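Cell division control protein Cdc48 (Mycobacterium smegmatis, PDB 5E7P) probably binds and hydrolyses ATP as an AAA-family phosphohydrolase with two ATPase modules in tandem, both occupied by ADP in this structure. Local coordinates at residues A[34-39]-A[144-149]; A[303-308]-A[342-347]; A[482-487]-A[533-538]; A[671-676]-A[713-718]. One frame throughout, in Å; residues are numbered along the deposited sequence.

How the contacts relate
Following the chain from its N terminus, the four contacts come strictly in series, with none nested in or crossing another. Contact 1 closes a loop of 104 residues and joins the first mixed sheet of the N-terminal region to the edge of the four-stranded sheet that follows. Contact 2 spans 33 residues and pairs two successive helices of the first ATPase module. Contact 3, across 45 residues, sets the loop at 482-487 on the P-loop helix beside ADP in the second module. Contact 4 closes 36 residues at the lid. Contacts 3 and 4 have centres about 28 Å apart, whereas the centres of contacts 2 and 4 are about 61 Å apart, on opposite sides of the chain's centre.

Contact 1 of 4, residues A[34-39]-A[144-149]; sequences DSRRGV and TVSLLP
The guanidinium of Arg37 carries the ring of Pro149 over one of its faces, with Pro149 CB standing 3.6 Å above the Arg37 guanidinium plane and displaced from the centre toward the rim. The nitrogens have polar partners: NE forms a salt bridge with Glu436 on helix 427-448, while NH1 reaches back to the backbone of its own loop, to Ala32 O and, in a weak bond of 2.8 Å from Arg37 NH1, to Ser35 O, which is tilted from the plane toward the proline side. The Glu436 salt bridge and the bond to Ala32 O should fix the rotation of the plane and present its face to the proline. The long axis of the arginine crosses Pro149 at about a right angle. Its chain runs extended from CG to NE and then turns at the last torsion (chi4 82°), which swings the guanidinium broadside to the ring; Arg37 CG also touches Pro149 CG at 3.9 Å.

Beside this pair, Arg36 lays its aliphatic part across Ser146, with Arg36 CG 3.8 Å from Ser146 CB. The charged end of Arg36 continues past the serine to a salt bridge with Asp86, and its backbone N is held by Asp85. Arg36 O lies 3.9 Å from Pro149 CG, adding a backbone element to the proline's surroundings.

The loop at 34-39 leads into strand 39-42, at one margin of a six-stranded mixed sheet, whereas strand 144-146 borders a four-stranded sheet. Their meeting is consistent with the Cdc48-type N-terminal domain, in which a double-psi barrel packs against a second, smaller beta subdomain.

Contact 2 of 4, residues A[303-308]-A[342-347]; sequences DERLRS and EPVATL
Arg305 and Glu342 meet almost flat, their guanidinium and carboxylate planes only 3° apart, although the two side chains approach at about a right angle. The carboxylate lies at the edge of the guanidinium, and the salt bridge runs through one nitrogen and one oxygen, Arg305 NH2 to Glu342 OE2 at 2.7 Å; Glu342 OE1 is turned aside, 4.0 Å from Arg305 NH2. Arg305 leaves its helix with CG anti to the backbone N (chi1 177°) and then bends at its second and third torsions, whereas Glu342 is extended beyond CG.

Apolar groups fill the space alongside. Val344 sits between the ion pair and the leucines: its CG1 approaches Arg305 NH2 obliquely, and Val344 CG2 rests on Leu306 CB at 4.0 Å. Leu306 and Leu347 cross obliquely, and both methyls of Leu306 lie against Leu347, with Leu306 CD1 3.7 Å from Leu347 CB and Leu306 CD2 3.7 Å from Leu347 CD1. Nearby, Arg307 and Glu304 form a salt bridge within the first helix.

Helix 302-319 leads into strand 321-326 and helix 344-356 into strand 361-366, adjacent parallel strands of the RecA-like sheet, so the contact joins successive crossover helices at the protein surface. Ile348, one turn beyond Val344, touches both Arg305 and Leu306, and Val297 of helix 294-299 also packs on the arginine.

Contact 3 of 4, residues A[482-487]-A[533-538]; sequences VTLDDV and TFVVRA. With ADP (adenosine-5'-diphosphate), chain D.
The loop at 482-487 runs so close to the helix following the P-loop (Walker A motif) that Thr483 CA and Ala538 CA are 4.2 Å apart, and Ala538 CA points its hydrogen almost straight at Val482 O (3.3 Å, 173°). Water 1 joins Val482 N to Arg537 O, while Ser541 OG lies within hydrogen-bonding distance of both Val482 O and Arg537 O and can donate its one proton to either, or share it.

Phe534, thrown out from the helix with CG anti to its backbone N (chi1 -168°), is wedged between the ADP ribose and part of the loop. Its ring receives the ribose over one face, with ADP C2' 3.8 Å above the centre of the Phe534 ring, and Asp486 O at its edge. Val482 CG1 and Val487 CG2 approach the ring obliquely, and both also reach Ala538 CB; Leu484 CD2 also touches Ala538 CB, at 3.7 Å. Val487 CG1 instead approaches the adenine amino group, 4.0 Å from ADP N6.

Thus the loop backs an aromatic wall of the ADP site in the second ATPase module. At the helix start, Phe534 N donates to the alpha-phosphate atom ADP O2A over 2.7 Å at 150°, Thr533 N only weakly.

Contact 4 of 4, residues A[671-676]-A[713-718]; sequences PLADDV and DVTAAD
Val714 is gripped through both of its backbone polar atoms: Val714 N donates to Pro671 O (3.1 Å, 154°), and Val714 O accepts from Ala673 N (2.9 Å, 158°). The two bonds bracket Leu672 and make a single parallel beta bridge. Immediately beyond it the second segment enters its helix through a capping box, in which Thr715 N gives a nearly straight bond to Asp718 OD2 (2.8 Å, 175°) from above the carboxylate plane, and Asp718 N returns one to Thr715 OG1 at 3.2 Å. Asp718 OD2 has a further partner in Arg707, a salt bridge that would help position the capping carboxylate. On the other segment a type I turn from Ala673 to Val676 follows the bridge, with Val676 N bonded to Ala673 O at 3.0 Å.

Side chains pack around this frame. Leu672 and Val714 lie side by side pointing the same way, Leu672 CD2 being 3.9 Å from Val714 CB. The turn brings Val676 over the Thr715-Ala716 peptide, Val676 CG2 coming within 3.5 Å of Thr715 C. Asp675 sets its carboxylate against the first turn of the helix, where OD2 meets Ala716 CB at 3.5 Å; its negative charge may be favoured by the helix N terminus.

The bridge pins the loop before helix 678-684 to the start of helix 716-725 in the lid. Helix 690-707 flanks it, Ala704 meeting Val714, while in the N-terminal region His43, just before helix 44-50, and Glu45 in its first turn touch Pro671.

Contact 1 of 4, residues A[34-39]-A[144-149]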
loop_
_atom_site.group_PDB
_atom_site.type_symbol
_atom_site.label_atom_id
_atom_site.label_comp_id
_atom_site.label_asym_id
_atom_site.label_seq_id
_atom_site.Cartn_x
_atom_site.Cartn_y
_atom_site.Cartn_z
ATOM N N ASP A 34 10.186 11.312 -20.160
ATOM C CA ASP A 34 8.827 11.189 -19.656
ATOM C C ASP A 34 8.124 10.020 -20.339
ATOM O O ASP A 34 7.007 9.648 -19.972
ATOM C CB ASP A 34 8.057 12.489 -19.910
ATOM C CG ASP A 34 6.963 12.733 -18.888
ATOM O OD1 ASP A 34 7.184 12.435 -17.694
ATOM O OD2 ASP A 34 5.884 13.228 -19.276
ATOM N N SER A 35 8.794 9.437 -21.326
ATOM C CA SER A 35 8.187 8.415 -22.168
ATOM C C SER A 35 8.640 7.006 -21.803
ATOM O O SER A 35 9.702 6.818 -21.209
ATOM C CB SER A 35 8.497 8.694 -23.642
ATOM O OG SER A 35 9.893 8.672 -23.885
ATOM N N ARG A 36 7.818 6.027 -22.166
ATOM C CA ARG A 36 8.126 4.615 -21.961
ATOM C C ARG A 36 8.327 4.270 -20.486
ATOM O O ARG A 36 9.185 3.459 -20.136
ATOM C CB ARG A 36 9.339 4.198 -22.801
ATOM C CG ARG A 36 9.163 2.868 -23.512
ATOM C CD ARG A 36 10.316 2.566 -24.461
ATOM N NE ARG A 36 10.227 3.332 -25.701
ATOM C CZ ARG A 36 11.012 3.136 -26.756
ATOM N NH1 ARG A 36 11.945 2.194 -26.723
ATOM N NH2 ARG A 36 10.863 3.877 -27.846
ATOM N N ARG A 37 7.526 4.894 -19.628
ATOM C CA ARG A 37 7.587 4.649 -18.190
ATOM C C ARG A 37 6.210 4.301 -17.629
ATOM O O ARG A 37 6.025 4.216 -16.416
ATOM C CB ARG A 37 8.162 5.867 -17.462
ATOM C CG ARG A 37 9.660 6.046 -17.648
ATOM C CD ARG A 37 10.114 7.431 -17.222
ATOM N NE ARG A 37 11.569 7.564 -17.257
ATOM C CZ ARG A 37 12.271 7.832 -18.355
ATOM N NH1 ARG A 37 11.655 7.984 -19.518
ATOM N NH2 ARG A 37 13.592 7.938 -18.294
ATOM N N GLY A 38 5.247 4.101 -18.524
ATOM C CA GLY A 38 3.901 3.727 -18.130
ATOM C C GLY A 38 3.093 4.893 -17.596
ATOM O O GLY A 38 2.229 4.719 -16.738
ATOM N N VAL A 39 3.366 6.085 -18.113
ATOM C CA VAL A 39 2.709 7.293 -17.626
ATOM C C VAL A 39 2.038 8.079 -18.748
ATOM O O VAL A 39 2.667 8.399 -19.757
ATOM C CB VAL A 39 3.709 8.214 -16.885
ATOM C CG1 VAL A 39 3.084 9.577 -16.612
ATOM C CG2 VAL A 39 4.185 7.559 -15.589
ATOM N N THR A 144 2.741 -3.878 -24.840
ATOM C CA THR A 144 4.190 -3.888 -24.964
ATOM C C THR A 144 4.794 -3.083 -23.820
ATOM O O THR A 144 4.589 -1.874 -23.727
ATOM C CB THR A 144 4.653 -3.293 -26.304
ATOM O OG1 THR A 144 4.244 -4.150 -27.376
ATOM C CG2 THR A 144 6.164 -3.159 -26.329
ATOM N N VAL A 145 5.526 -3.760 -22.941
ATOM C CA VAL A 145 6.174 -3.092 -21.819
ATOM C C VAL A 145 7.686 -3.059 -21.983
ATOM O O VAL A 145 8.277 -3.945 -22.604
ATOM C CB VAL A 145 5.830 -3.759 -20.472
ATOM C CG1 VAL A 145 4.389 -3.475 -20.093
ATOM C CG2 VAL A 145 6.090 -5.256 -20.536
ATOM N N SER A 146 8.307 -2.028 -21.423
ATOM C CA SER A 146 9.754 -1.895 -21.457
ATOM C C SER A 146 10.319 -1.976 -20.045
ATOM O O SER A 146 9.836 -1.302 -19.137
ATOM C CB SER A 146 10.144 -0.566 -22.101
ATOM O OG SER A 146 9.470 0.508 -21.470
ATOM N N LEU A 147 11.339 -2.810 -19.862
ATOM C CA LEU A 147 11.981 -2.948 -18.560
ATOM C C LEU A 147 12.830 -1.723 -18.248
ATOM O O LEU A 147 12.975 -1.336 -17.090
ATOM C CB LEU A 147 12.855 -4.202 -18.517
ATOM C CG LEU A 147 12.170 -5.551 -18.737
ATOM C CD1 LEU A 147 13.149 -6.691 -18.478
ATOM C CD2 LEU A 147 10.941 -5.681 -17.856
ATOM N N LEU A 148 13.388 -1.119 -19.291
ATOM C CA LEU A 148 14.265 0.033 -19.135
ATOM C C LEU A 148 14.045 1.006 -20.289
ATOM O O LEU A 148 14.084 0.610 -21.452
ATOM C CB LEU A 148 15.723 -0.422 -19.099
ATOM C CG LEU A 148 16.690 0.430 -18.278
ATOM C CD1 LEU A 148 16.287 0.422 -16.813
ATOM C CD2 LEU A 148 18.117 -0.068 -18.451
ATOM N N PRO A 149 13.803 2.285 -19.968
ATOM C CA PRO A 149 13.537 3.314 -20.980
ATOM C C PRO A 149 14.748 3.599 -21.865
ATOM O O PRO A 149 14.585 3.858 -23.057
ATOM C CB PRO A 149 13.202 4.554 -20.142
ATOM C CG PRO A 149 12.807 4.022 -18.802
ATOM C CD PRO A 149 13.655 2.808 -18.599
#

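Contact 2 of 4, residues A[303-308]-A[342-347]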
loop_
_atom_site.group_PDB
_atom_site.type_symbol
_atom_site.label_atom_id
_atom_site.label_comp_id
_atom_site.label_asym_id
_atom_site.label_seq_id
_atom_site.Cartn_x
_atom_site.Cartn_y
_atom_site.Cartn_z
ATOM N N ASP A 303 -0.258 -30.065 -7.389
ATOM C CA ASP A 303 0.488 -31.212 -6.877
ATOM C C ASP A 303 1.990 -30.937 -6.826
ATOM O O ASP A 303 2.691 -31.432 -5.945
ATOM C CB ASP A 303 0.200 -32.460 -7.718
ATOM C CG ASP A 303 -1.269 -32.849 -7.701
ATOM O OD1 ASP A 303 -1.868 -32.879 -6.606
ATOM O OD2 ASP A 303 -1.831 -33.115 -8.785
ATOM N N GLU A 304 2.480 -30.148 -7.777
ATOM C CA GLU A 304 3.878 -29.734 -7.782
ATOM C C GLU A 304 4.113 -28.711 -6.682
ATOM O O GLU A 304 5.226 -28.564 -6.177
ATOM C CB GLU A 304 4.258 -29.146 -9.141
ATOM C CG GLU A 304 4.991 -30.116 -10.051
ATOM C CD GLU A 304 6.388 -30.436 -9.553
ATOM O OE1 GLU A 304 6.791 -31.618 -9.619
ATOM O OE2 GLU A 304 7.086 -29.501 -9.100
ATOM N N ARG A 305 3.049 -28.005 -6.316
ATOM C CA ARG A 305 3.104 -27.017 -5.249
ATOM C C ARG A 305 3.362 -27.702 -3.911
ATOM O O ARG A 305 4.193 -27.254 -3.121
ATOM C CB ARG A 305 1.798 -26.216 -5.208
ATOM C CG ARG A 305 1.722 -25.198 -4.090
ATOM C CD ARG A 305 0.972 -23.947 -4.522
ATOM N NE ARG A 305 -0.479 -24.094 -4.516
ATOM C CZ ARG A 305 -1.234 -24.099 -5.609
ATOM N NH1 ARG A 305 -0.678 -23.972 -6.807
ATOM N NH2 ARG A 305 -2.547 -24.231 -5.504
ATOM N N LEU A 306 2.652 -28.798 -3.668
ATOM C CA LEU A 306 2.797 -29.542 -2.423
ATOM C C LEU A 306 4.187 -30.155 -2.291
ATOM O O LEU A 306 4.775 -30.152 -1.208
ATOM C CB LEU A 306 1.734 -30.636 -2.330
ATOM C CG LEU A 306 1.775 -31.510 -1.076
ATOM C CD1 LEU A 306 1.616 -30.663 0.177
ATOM C CD2 LEU A 306 0.702 -32.585 -1.148
ATOM N N ARG A 307 4.706 -30.678 -3.400
ATOM C CA ARG A 307 6.025 -31.304 -3.412
ATOM C C ARG A 307 7.120 -30.293 -3.095
ATOM O O ARG A 307 8.090 -30.609 -2.406
ATOM C CB ARG A 307 6.305 -31.959 -4.767
ATOM C CG ARG A 307 7.681 -32.603 -4.863
ATOM C CD ARG A 307 8.263 -32.451 -6.256
ATOM N NE ARG A 307 8.067 -31.099 -6.777
ATOM C CZ ARG A 307 8.828 -30.054 -6.466
ATOM N NH1 ARG A 307 8.565 -28.863 -6.992
ATOM N NH2 ARG A 307 9.847 -30.192 -5.629
ATOM N N SER A 308 6.960 -29.079 -3.609
ATOM C CA SER A 308 7.935 -28.017 -3.391
ATOM C C SER A 308 8.033 -27.641 -1.910
ATOM O O SER A 308 9.130 -27.486 -1.372
ATOM C CB SER A 308 7.580 -26.791 -4.236
ATOM O OG SER A 308 8.640 -25.853 -4.241
ATOM N N GLU A 342 -8.051 -23.981 -1.008
ATOM C CA GLU A 342 -7.960 -25.259 -1.709
ATOM C C GLU A 342 -7.591 -26.380 -0.738
ATOM O O GLU A 342 -6.965 -26.128 0.292
ATOM C CB GLU A 342 -6.919 -25.173 -2.828
ATOM C CG GLU A 342 -7.304 -24.255 -3.976
ATOM C CD GLU A 342 -6.173 -24.069 -4.971
ATOM O OE1 GLU A 342 -6.440 -24.064 -6.190
ATOM O OE2 GLU A 342 -5.013 -23.927 -4.532
ATOM N N PRO A 343 -7.986 -27.623 -1.063
ATOM C CA PRO A 343 -7.671 -28.787 -0.224
ATOM C C PRO A 343 -6.172 -28.967 0.000
ATOM O O PRO A 343 -5.766 -29.486 1.039
ATOM C CB PRO A 343 -8.214 -29.962 -1.041
ATOM C CG PRO A 343 -9.309 -29.374 -1.854
ATOM C CD PRO A 343 -8.855 -27.984 -2.198
ATOM N N VAL A 344 -5.365 -28.542 -0.965
ATOM C CA VAL A 344 -3.916 -28.668 -0.872
ATOM C C VAL A 344 -3.342 -27.852 0.291
ATOM O O VAL A 344 -2.284 -28.181 0.826
ATOM C CB VAL A 344 -3.234 -28.247 -2.192
ATOM C CG1 VAL A 344 -3.359 -26.742 -2.411
ATOM C CG2 VAL A 344 -1.773 -28.673 -2.211
ATOM N N ALA A 345 -4.054 -26.805 0.691
ATOM C CA ALA A 345 -3.589 -25.935 1.767
ATOM C C ALA A 345 -3.489 -26.697 3.078
ATOM O O ALA A 345 -2.607 -26.428 3.893
ATOM C CB ALA A 345 -4.507 -24.723 1.919
ATOM N N THR A 346 -4.394 -27.652 3.275
ATOM C CA THR A 346 -4.375 -28.481 4.475
ATOM C C THR A 346 -3.084 -29.288 4.574
ATOM O O THR A 346 -2.476 -29.373 5.643
ATOM C CB THR A 346 -5.588 -29.428 4.535
ATOM O OG1 THR A 346 -6.777 -28.663 4.764
ATOM C CG2 THR A 346 -5.425 -30.442 5.663
ATOM N N LEU A 347 -2.659 -29.859 3.452
ATOM C CA LEU A 347 -1.426 -30.641 3.413
ATOM C C LEU A 347 -0.184 -29.758 3.502
ATOM O O LEU A 347 0.818 -30.137 4.117
ATOM C CB LEU A 347 -1.374 -31.510 2.156
ATOM C CG LEU A 347 -2.421 -32.626 2.091
ATOM C CD1 LEU A 347 -2.243 -33.462 0.840
ATOM C CD2 LEU A 347 -2.348 -33.498 3.331
#

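Contact 3 of 4, residues A[482-487]-A[533-538]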
loop_
_atom_site.group_PDB
_atom_site.type_symbol
_atom_site.label_atom_id
_atom_site.label_comp_id
_atom_site.label_asym_id
_atom_site.label_seq_id
_atom_site.Cartn_x
_atom_site.Cartn_y
_atom_site.Cartn_z
ATOM N N VAL A 482 -3.049 8.078 1.378
ATOM C CA VAL A 482 -3.635 9.353 1.770
ATOM C C VAL A 482 -2.741 10.078 2.766
ATOM O O VAL A 482 -2.306 9.492 3.753
ATOM C CB VAL A 482 -5.017 9.156 2.412
ATOM C CG1 VAL A 482 -5.612 10.500 2.804
ATOM C CG2 VAL A 482 -5.941 8.419 1.460
ATOM N N THR A 483 -2.467 11.352 2.503
ATOM C CA THR A 483 -1.720 12.184 3.439
ATOM C C THR A 483 -2.583 13.363 3.880
ATOM O O THR A 483 -3.610 13.646 3.265
ATOM C CB THR A 483 -0.422 12.717 2.813
ATOM O OG1 THR A 483 -0.723 13.795 1.919
ATOM C CG2 THR A 483 0.300 11.613 2.055
ATOM N N LEU A 484 -2.164 14.053 4.940
ATOM C CA LEU A 484 -2.952 15.153 5.501
ATOM C C LEU A 484 -3.196 16.292 4.515
ATOM O O LEU A 484 -4.158 17.045 4.661
ATOM C CB LEU A 484 -2.306 15.695 6.780
ATOM C CG LEU A 484 -2.458 14.817 8.024
ATOM C CD1 LEU A 484 -1.720 15.421 9.205
ATOM C CD2 LEU A 484 -3.926 14.610 8.359
ATOM N N ASP A 485 -2.328 16.412 3.514
ATOM C CA ASP A 485 -2.472 17.444 2.490
ATOM C C ASP A 485 -3.663 17.161 1.576
ATOM O O ASP A 485 -4.310 18.083 1.083
ATOM C CB ASP A 485 -1.190 17.573 1.663
ATOM N N ASP A 486 -3.949 15.880 1.360
ATOM C CA ASP A 486 -5.071 15.468 0.522
ATOM C C ASP A 486 -6.395 15.687 1.246
ATOM O O ASP A 486 -7.468 15.620 0.645
ATOM C CB ASP A 486 -4.924 14.001 0.121
ATOM C CG ASP A 486 -3.603 13.714 -0.569
ATOM O OD1 ASP A 486 -3.169 14.549 -1.392
ATOM O OD2 ASP A 486 -2.995 12.660 -0.280
ATOM N N VAL A 487 -6.306 15.947 2.545
ATOM C CA VAL A 487 -7.478 16.216 3.360
ATOM C C VAL A 487 -7.732 17.713 3.446
ATOM O O VAL A 487 -6.944 18.451 4.042
ATOM C CB VAL A 487 -7.304 15.675 4.787
ATOM C CG1 VAL A 487 -8.408 16.196 5.685
ATOM C CG2 VAL A 487 -7.271 14.154 4.786
ATOM N N THR A 533 -13.241 8.739 8.620
ATOM C CA THR A 533 -12.344 7.656 8.231
ATOM C C THR A 533 -11.175 8.193 7.406
ATOM O O THR A 533 -10.023 7.793 7.596
ATOM C CB THR A 533 -13.094 6.554 7.446
ATOM O OG1 THR A 533 -13.959 5.837 8.336
ATOM C CG2 THR A 533 -12.113 5.573 6.816
ATOM N N PHE A 534 -11.484 9.116 6.503
ATOM C CA PHE A 534 -10.497 9.705 5.605
ATOM C C PHE A 534 -9.318 10.322 6.358
ATOM O O PHE A 534 -8.161 10.121 5.989
ATOM C CB PHE A 534 -11.171 10.761 4.724
ATOM C CG PHE A 534 -10.325 11.228 3.576
ATOM C CD1 PHE A 534 -9.689 10.317 2.750
ATOM C CD2 PHE A 534 -10.187 12.577 3.307
ATOM C CE1 PHE A 534 -8.918 10.744 1.686
ATOM C CE2 PHE A 534 -9.417 13.010 2.246
ATOM C CZ PHE A 534 -8.779 12.090 1.437
ATOM N N VAL A 535 -9.616 11.068 7.416
ATOM C CA VAL A 535 -8.575 11.752 8.174
ATOM C C VAL A 535 -7.689 10.783 8.972
ATOM O O VAL A 535 -6.509 11.057 9.195
ATOM C CB VAL A 535 -9.167 12.847 9.092
ATOM C CG1 VAL A 535 -9.882 12.232 10.289
ATOM C CG2 VAL A 535 -8.079 13.804 9.543
ATOM N N VAL A 536 -8.250 9.649 9.382
ATOM C CA VAL A 536 -7.487 8.638 10.108
ATOM C C VAL A 536 -6.452 8.000 9.189
ATOM O O VAL A 536 -5.319 7.747 9.593
ATOM C CB VAL A 536 -8.403 7.541 10.686
ATOM C CG1 VAL A 536 -7.582 6.425 11.305
ATOM C CG2 VAL A 536 -9.334 8.127 11.719
ATOM N N ARG A 537 -6.848 7.749 7.947
ATOM C CA ARG A 537 -5.942 7.174 6.961
ATOM C C ARG A 537 -4.824 8.147 6.607
ATOM O O ARG A 537 -3.698 7.737 6.342
ATOM C CB ARG A 537 -6.709 6.760 5.704
ATOM C CG ARG A 537 -7.531 5.493 5.881
ATOM C CD ARG A 537 -8.484 5.296 4.724
ATOM N NE ARG A 537 -9.215 4.033 4.796
ATOM C CZ ARG A 537 -10.242 3.729 4.010
ATOM N NH1 ARG A 537 -10.856 2.558 4.128
ATOM N NH2 ARG A 537 -10.658 4.602 3.101
ATOM N N ALA A 538 -5.142 9.437 6.605
ATOM C CA ALA A 538 -4.146 10.469 6.347
ATOM C C ALA A 538 -3.182 10.553 7.524
ATOM O O ALA A 538 -1.976 10.728 7.350
ATOM C CB ALA A 538 -4.822 11.807 6.121
HETATM P PB ADP D . -17.625 7.848 6.195
HETATM O O1B ADP D . -18.667 7.943 5.106
HETATM O O2B ADP D . -17.474 6.453 6.749
HETATM O O3B ADP D . -17.731 8.926 7.250
HETATM P PA ADP D . -15.514 9.531 5.225
HETATM O O1A ADP D . -16.349 10.599 5.889
HETATM O O2A ADP D . -14.067 9.361 5.599
HETATM O O3A ADP D . -16.235 8.097 5.406
HETATM O "O5'" ADP D . -15.544 9.811 3.640
HETATM C "C5'" ADP D . -14.741 9.052 2.738
HETATM C "C4'" ADP D . -14.557 9.849 1.449
HETATM O "O4'" ADP D . -15.075 11.176 1.592
HETATM C "C3'" ADP D . -13.088 9.985 1.086
HETATM O "O3'" ADP D . -12.737 9.076 0.040
HETATM C "C2'" ADP D . -12.916 11.419 0.626
HETATM O "O2'" ADP D . -12.733 11.465 -0.793
HETATM C "C1'" ADP D . -14.199 12.144 1.002
HETATM N N9 ADP D . -13.860 13.181 2.006
HETATM C C8 ADP D . -14.312 13.211 3.274
HETATM N N7 ADP D . -13.819 14.281 3.947
HETATM C C5 ADP D . -13.030 14.961 3.098
HETATM C C6 ADP D . -12.204 16.189 3.168
HETATM N N6 ADP D . -12.130 16.910 4.311
HETATM N N1 ADP D . -11.531 16.559 2.057
HETATM C C2 ADP D . -11.601 15.840 0.921
HETATM N N3 ADP D . -12.330 14.717 0.783
HETATM C C4 ADP D . -13.058 14.233 1.819
HETATM O O HOH W 1 -3.086 6.366 3.831
HETATM O O HOH W 2 0.271 12.354 6.558
#

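Contact 4 of 4, residues A[671-676]-A[713-718]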
loop_
_atom_site.group_PDB
_atom_site.type_symbol
_atom_site.label_atom_id
_atom_site.label_comp_id
_atom_site.label_asym_id
_atom_site.label_seq_id
_atom_site.Cartn_x
_atom_site.Cartn_y
_atom_site.Cartn_z
ATOM N N PRO A 671 -9.470 24.933 -13.695
ATOM C CA PRO A 671 -9.628 26.285 -14.241
ATOM C C PRO A 671 -11.063 26.764 -14.081
ATOM O O PRO A 671 -11.989 26.059 -14.474
ATOM C CB PRO A 671 -9.301 26.104 -15.726
ATOM C CG PRO A 671 -8.456 24.880 -15.781
ATOM C CD PRO A 671 -9.003 23.980 -14.717
ATOM N N LEU A 672 -11.241 27.946 -13.502
ATOM C CA LEU A 672 -12.575 28.485 -13.275
ATOM C C LEU A 672 -12.848 29.704 -14.147
ATOM O O LEU A 672 -11.928 30.417 -14.546
ATOM C CB LEU A 672 -12.759 28.855 -11.802
ATOM C CG LEU A 672 -12.722 27.705 -10.797
ATOM C CD1 LEU A 672 -12.918 28.220 -9.381
ATOM C CD2 LEU A 672 -13.777 26.676 -11.146
ATOM N N ALA A 673 -14.122 29.930 -14.445
ATOM C CA ALA A 673 -14.536 31.148 -15.121
ATOM C C ALA A 673 -14.687 32.239 -14.070
ATOM O O ALA A 673 -14.880 31.943 -12.892
ATOM C CB ALA A 673 -15.839 30.928 -15.863
ATOM N N ASP A 674 -14.599 33.495 -14.496
ATOM C CA ASP A 674 -14.616 34.628 -13.571
ATOM C C ASP A 674 -15.900 34.734 -12.751
ATOM O O ASP A 674 -15.882 35.219 -11.619
ATOM C CB ASP A 674 -14.362 35.938 -14.322
ATOM C CG ASP A 674 -12.943 36.039 -14.851
ATOM O OD1 ASP A 674 -12.025 35.499 -14.196
ATOM O OD2 ASP A 674 -12.748 36.657 -15.919
ATOM N N ASP A 675 -17.010 34.271 -13.319
ATOM C CA ASP A 675 -18.298 34.331 -12.633
ATOM C C ASP A 675 -18.475 33.191 -11.626
ATOM O O ASP A 675 -19.584 32.937 -11.149
ATOM C CB ASP A 675 -19.450 34.341 -13.642
ATOM C CG ASP A 675 -19.452 33.119 -14.543
ATOM O OD1 ASP A 675 -18.406 32.448 -14.639
ATOM O OD2 ASP A 675 -20.502 32.833 -15.160
ATOM N N VAL A 676 -17.378 32.510 -11.308
ATOM C CA VAL A 676 -17.396 31.447 -10.312
ATOM C C VAL A 676 -16.653 31.876 -9.051
ATOM O O VAL A 676 -15.459 32.175 -9.091
ATOM C CB VAL A 676 -16.773 30.144 -10.853
ATOM C CG1 VAL A 676 -16.801 29.056 -9.790
ATOM C CG2 VAL A 676 -17.508 29.687 -12.098
ATOM N N ASP A 713 -13.056 25.814 -19.126
ATOM C CA ASP A 713 -13.247 26.586 -17.894
ATOM C C ASP A 713 -14.645 26.455 -17.286
ATOM O O ASP A 713 -15.642 26.821 -17.911
ATOM C CB ASP A 713 -12.923 28.062 -18.132
ATOM C CG ASP A 713 -11.440 28.312 -18.309
ATOM O OD1 ASP A 713 -10.693 27.332 -18.523
ATOM O OD2 ASP A 713 -11.023 29.490 -18.240
ATOM N N VAL A 714 -14.702 25.921 -16.068
ATOM C CA VAL A 714 -15.966 25.700 -15.372
ATOM C C VAL A 714 -16.703 27.009 -15.121
ATOM O O VAL A 714 -16.182 27.909 -14.468
ATOM C CB VAL A 714 -15.752 24.979 -14.029
ATOM C CG1 VAL A 714 -17.059 24.900 -13.253
ATOM C CG2 VAL A 714 -15.174 23.593 -14.260
ATOM N N THR A 715 -17.920 27.103 -15.648
ATOM C CA THR A 715 -18.726 28.309 -15.514
ATOM C C THR A 715 -19.716 28.182 -14.362
ATOM O O THR A 715 -19.848 27.117 -13.757
ATOM C CB THR A 715 -19.507 28.603 -16.810
ATOM O OG1 THR A 715 -20.531 27.616 -16.989
ATOM C CG2 THR A 715 -18.573 28.588 -18.010
ATOM N N ALA A 716 -20.407 29.278 -14.061
ATOM C CA ALA A 716 -21.410 29.287 -13.004
ATOM C C ALA A 716 -22.597 28.404 -13.379
ATOM O O ALA A 716 -23.223 27.788 -12.517
ATOM C CB ALA A 716 -21.871 30.709 -12.721
ATOM N N ALA A 717 -22.898 28.347 -14.672
ATOM C CA ALA A 717 -23.984 27.511 -15.170
ATOM C C ALA A 717 -23.633 26.035 -15.030
ATOM O O ALA A 717 -24.498 25.206 -14.751
ATOM C CB ALA A 717 -24.294 27.850 -16.623
ATOM N N ASP A 718 -22.357 25.714 -15.229
ATOM C CA ASP A 718 -21.874 24.348 -15.066
ATOM C C ASP A 718 -22.097 23.873 -13.635
ATOM O O ASP A 718 -22.532 22.744 -13.403
ATOM C CB ASP A 718 -20.387 24.256 -15.418
ATOM C CG ASP A 718 -20.110 24.573 -16.875
ATOM O OD1 ASP A 718 -21.014 24.362 -17.713
ATOM O OD2 ASP A 718 -18.989 25.031 -17.183
#